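Local coordinates for protein transcription regulator (Haloarcula marismortui ATCC 43049, PDB 3CRJ) that probably binds DNA at regulatory sites as a TetR-family repressor, controlling transcription through an N-terminal helix-turn-helix domain, at residues 14-17 with 18-22. Residues are numbered along the deposited sequence; the frame is centred on the assembly and turned at random.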
# COMPACT_ATOMS: atom_id res chain seq x y z
N ASP A 14 -15.69 -18.01 -23.45
CA ASP A 14 -15.19 -17.19 -24.55
C ASP A 14 -15.60 -15.73 -24.37
O ASP A 14 -14.79 -14.83 -24.56
CB ASP A 14 -15.69 -17.73 -25.90
CG ASP A 14 -15.36 -19.22 -26.13
OD1 ASP A 14 -15.82 -19.79 -27.14
OD2 ASP A 14 -14.63 -19.82 -25.30
N GLN A 15 -16.86 -15.53 -24.00
CA GLN A 15 -17.41 -14.20 -23.71
C GLN A 15 -16.83 -13.58 -22.44
O GLN A 15 -16.54 -12.38 -22.40
CB GLN A 15 -18.93 -14.28 -23.56
CG GLN A 15 -19.73 -13.77 -24.74
CD GLN A 15 -19.32 -14.41 -26.04
OE1 GLN A 15 -18.34 -13.99 -26.67
NE2 GLN A 15 -20.06 -15.42 -26.47
N THR A 16 -16.71 -14.39 -21.40
CA THR A 16 -16.14 -13.99 -20.13
C THR A 16 -14.73 -13.43 -20.36
O THR A 16 -14.44 -12.28 -20.00
CB THR A 16 -16.16 -15.20 -19.15
OG1 THR A 16 -17.51 -15.68 -19.02
CG2 THR A 16 -15.65 -14.83 -17.77
N GLU A 17 -13.88 -14.23 -21.01
CA GLU A 17 -12.51 -13.85 -21.35
C GLU A 17 -12.39 -12.57 -22.19
O GLU A 17 -11.63 -11.66 -21.84
CB GLU A 17 -11.84 -15.01 -22.09
CG GLU A 17 -11.02 -15.93 -21.22
CD GLU A 17 -9.53 -15.72 -21.42
OE1 GLU A 17 -9.12 -14.56 -21.58
OE2 GLU A 17 -8.77 -16.71 -21.42
N GLU A 18 -13.14 -12.50 -23.29
CA GLU A 18 -13.20 -11.28 -24.09
C GLU A 18 -13.66 -10.10 -23.25
O GLU A 18 -13.16 -8.99 -23.43
CB GLU A 18 -14.19 -11.44 -25.24
CG GLU A 18 -13.64 -11.95 -26.55
CD GLU A 18 -14.63 -11.73 -27.66
OE1 GLU A 18 -14.76 -10.57 -28.11
OE2 GLU A 18 -15.30 -12.69 -28.10
N ILE A 19 -14.62 -10.34 -22.34
CA ILE A 19 -15.07 -9.29 -21.42
C ILE A 19 -14.02 -8.93 -20.36
O ILE A 19 -13.84 -7.76 -20.08
CB ILE A 19 -16.45 -9.58 -20.77
CG1 ILE A 19 -17.58 -9.44 -21.81
CG2 ILE A 19 -16.71 -8.63 -19.62
CD1 ILE A 19 -18.99 -9.80 -21.31
N MSE A 20 -13.33 -9.93 -19.80
CA MSE A 20 -12.24 -9.64 -18.87
C MSE A 20 -11.19 -8.77 -19.56
O MSE A 20 -10.75 -7.78 -19.02
CB MSE A 20 -11.63 -10.91 -18.31
CG MSE A 20 -12.52 -11.67 -17.31
SE MSE A 20 -13.32 -10.64 -15.81
CE MSE A 20 -14.83 -9.78 -16.68
N GLN A 21 -10.81 -9.14 -20.78
CA GLN A 21 -9.85 -8.35 -21.54
C GLN A 21 -10.30 -6.90 -21.77
O GLN A 21 -9.54 -5.97 -21.54
CB GLN A 21 -9.51 -9.06 -22.85
CG GLN A 21 -8.57 -10.21 -22.64
CD GLN A 21 -8.72 -11.28 -23.67
OE1 GLN A 21 -9.01 -12.43 -23.34
NE2 GLN A 21 -8.54 -10.93 -24.94
N ALA A 22 -11.54 -6.72 -22.19
CA ALA A 22 -12.10 -5.38 -22.34
C ALA A 22 -11.93 -4.63 -21.03
O ALA A 22 -11.48 -3.48 -21.03
CB ALA A 22 -13.57 -5.45 -22.70
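E18 donates its backbone N to D14 O at 3.1 Å, the first of four successive i to i+4 bonds by which residues 14-17 grip residues 18-22 within the first helix, 12-30. The E18 side chain leans back toward the preceding turn as it leaves the helix: its CB and CG pass beside the D14 carbonyl oxygen, and the extended chain comes to lie alongside Q15, pointing the same way. Amide and carboxylate planes there stand 78° apart, with E18 OE2 3.6 Å from Q15 OE1. I19 N bonds to Q15 O at 2.8 Å. With CG1 anti to its own carbonyl carbon (chi1 -72°), I19 lays CB and CG1 against that same oxygen, CG1 at 3.2 Å. Y44 of helix 37-44, inside the predicted helix-turn-helix motif, touches Q15, E18, I19 and A22. M20, a selenomethionine, sends its N to T16 O and rests CG on this carbonyl, 3.4 Å away; it touches F65 and Y68 of helix 58-78. The T16 hydroxyl instead bonds to F12 O, one turn earlier. Q21 N reaches E17 O at 2.9 Å in a nearly straight bond (170°), while the Q21 side chain crosses that of E17, with the two planar groups turned steeply against each other. With an alanine here the main-chain bond would remain, but the E17 carboxylate would probably lose its amide neighbour and Y68 part of its cover. Main-chain bonds thus carry the helix; I19 and M20 are buried against aromatic residues of the DNA-binding domain, while the acidic and amide groups, more exposed, edge the tyrosines Y44 and Y68.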